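Side-chain contact in extracellular matrix-binding protein EbhA (PDB 2DGJ), which probably serves as a cell wall-associated adhesin that binds extracellular matrix, this chain being a rod-like piece of its FIVAR and GA repeats: residues Leu149-Glu153 with Ser154-Ala158. Sequence-based numbering, arbitrary orientation.
Sequences LDADE and SKRNA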
loop_
_atom_site.group_PDB
_atom_site.type_symbol
_atom_site.label_atom_id
_atom_site.label_comp_id
_atom_site.label_asym_id
_atom_site.label_seq_id
_atom_site.Cartn_x
_atom_site.Cartn_y
_atom_site.Cartn_z
ATOM N N LEU A 149 -11.616 -19.385 41.039
ATOM C CA LEU A 149 -11.888 -19.326 42.468
ATOM C C LEU A 149 -10.810 -19.953 43.344
ATOM O O LEU A 149 -10.363 -19.336 44.308
ATOM C CB LEU A 149 -13.238 -19.983 42.766
ATOM C CG LEU A 149 -14.460 -19.072 42.955
ATOM C CD1 LEU A 149 -14.214 -17.685 42.386
ATOM C CD2 LEU A 149 -15.662 -19.717 42.291
ATOM N N ASP A 150 -10.388 -21.173 43.016
ATOM C CA ASP A 150 -9.358 -21.840 43.809
ATOM C C ASP A 150 -7.947 -21.582 43.299
ATOM O O ASP A 150 -7.013 -22.301 43.650
ATOM C CB ASP A 150 -9.606 -23.354 43.875
ATOM C CG ASP A 150 -10.767 -23.715 44.783
ATOM O OD1 ASP A 150 -11.108 -22.892 45.655
ATOM O OD2 ASP A 150 -11.329 -24.821 44.639
ATOM N N ALA A 151 -7.795 -20.559 42.472
ATOM C CA ALA A 151 -6.484 -20.214 41.939
ATOM C C ALA A 151 -5.739 -19.454 43.025
ATOM O O ALA A 151 -6.372 -18.815 43.868
ATOM C CB ALA A 151 -6.641 -19.339 40.703
ATOM N N ASP A 152 -4.409 -19.523 43.023
ATOM C CA ASP A 152 -3.633 -18.796 44.020
ATOM C C ASP A 152 -4.119 -17.344 44.010
ATOM O O ASP A 152 -4.342 -16.763 42.946
ATOM C CB ASP A 152 -2.140 -18.851 43.688
ATOM C CG ASP A 152 -1.604 -20.269 43.645
ATOM O OD1 ASP A 152 -1.937 -21.050 44.560
ATOM O OD2 ASP A 152 -0.848 -20.604 42.707
ATOM N N GLU A 153 -4.286 -16.760 45.189
ATOM C CA GLU A 153 -4.763 -15.390 45.284
ATOM C C GLU A 153 -4.036 -14.411 44.369
ATOM O O GLU A 153 -4.668 -13.536 43.780
ATOM C CB GLU A 153 -4.688 -14.896 46.732
ATOM C CG GLU A 153 -4.921 -13.397 46.867
ATOM C CD GLU A 153 -5.176 -12.958 48.295
ATOM O OE1 GLU A 153 -4.533 -13.494 49.224
ATOM O OE2 GLU A 153 -6.023 -12.061 48.486
ATOM N N SER A 154 -2.718 -14.546 44.252
ATOM C CA SER A 154 -1.953 -13.638 43.402
ATOM C C SER A 154 -2.382 -13.803 41.953
ATOM O O SER A 154 -2.429 -12.830 41.198
ATOM C CB SER A 154 -0.450 -13.905 43.519
ATOM O OG SER A 154 -0.078 -15.042 42.762
ATOM N N LYS A 155 -2.681 -15.037 41.564
ATOM C CA LYS A 155 -3.124 -15.326 40.205
ATOM C C LYS A 155 -4.525 -14.760 39.959
ATOM O O LYS A 155 -4.783 -14.163 38.917
ATOM C CB LYS A 155 -3.119 -16.835 39.962
ATOM C CG LYS A 155 -1.750 -17.404 39.629
ATOM C CD LYS A 155 -1.698 -18.905 39.850
ATOM C CE LYS A 155 -0.677 -19.573 38.929
ATOM N NZ LYS A 155 0.692 -18.996 39.018
ATOM N N ARG A 156 -5.428 -14.947 40.916
ATOM C CA ARG A 156 -6.790 -14.432 40.780
ATOM C C ARG A 156 -6.757 -12.916 40.631
ATOM O O ARG A 156 -7.507 -12.338 39.841
ATOM C CB ARG A 156 -7.643 -14.785 42.006
ATOM C CG ARG A 156 -7.888 -16.269 42.231
ATOM C CD ARG A 156 -9.050 -16.467 43.192
ATOM N NE ARG A 156 -8.850 -15.727 44.433
ATOM C CZ ARG A 156 -8.224 -16.206 45.500
ATOM N NH1 ARG A 156 -7.725 -17.436 45.493
ATOM N NH2 ARG A 156 -8.090 -15.449 46.579
ATOM N N ASN A 157 -5.884 -12.278 41.404
ATOM C CA ASN A 157 -5.750 -10.826 41.380
ATOM C C ASN A 157 -5.185 -10.329 40.058
ATOM O O ASN A 157 -5.601 -9.288 39.551
ATOM C CB ASN A 157 -4.855 -10.362 42.535
ATOM C CG ASN A 157 -5.587 -10.335 43.866
ATOM O OD1 ASN A 157 -6.658 -10.929 44.012
ATOM N ND2 ASN A 157 -5.005 -9.650 44.850
ATOM N N ALA A 158 -4.240 -11.079 39.500
ATOM C CA ALA A 158 -3.622 -10.699 38.238
ATOM C C ALA A 158 -4.656 -10.723 37.122
ATOM O O ALA A 158 -4.646 -9.869 36.239
ATOM C CB ALA A 158 -2.470 -11.643 37.914
HETATM O O HOH W 1 -7.945 -10.350 46.411
#
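R156 folds back over the loop that leads into its own helix and meets A151, L149 and E153. Its NH1 gives a weak, bent hydrogen bond to A151 O, 2.5 Å away. That oxygen lies close to the guanidinium plane, at its edge. A bend at chi3 (-54°) turns the group back along the loop. R156 CG packs on A151 CB at 3.6 Å, and R156 CD comes close to L149 O. E153 CA sits over one face of the guanidinium, 3.4 Å above its plane and displaced from the centre of the group.

Charge plays a looser part. E153 OE2 stays 4.4 Å from R156 NH2, too far for a salt bridge. A water donates weakly to E153 OE2 and more firmly to N157 OD1. D152 and K155 run side by side in the same direction. D152 OD2 lies 3.4 Å from K155 CD, in the lysine's methylene chain, but 4.3 Å from K155 NZ, again no salt bridge. Both carboxylate oxygens of D152 are hydrogen-bonded elsewhere, OD2 to N198 and OD1 to N202.

D152 is the N-cap residue, but its carboxylate caps no amide. D152 O accepts a nearly straight bond from R156 N (2.9 Å) and a weak one from K155 N. E153 O accepts N157 N. The bonds from R156 N and N157 N are the first i to i+4 backbone bonds of helix 153-170.

This surface contact joins the short link after helix 146-149 to the first turn of helix 153-170, within the second FIVAR domain of the chain. A151 also packs on L197 and N198, in the link between helices 180-194 and 199-215.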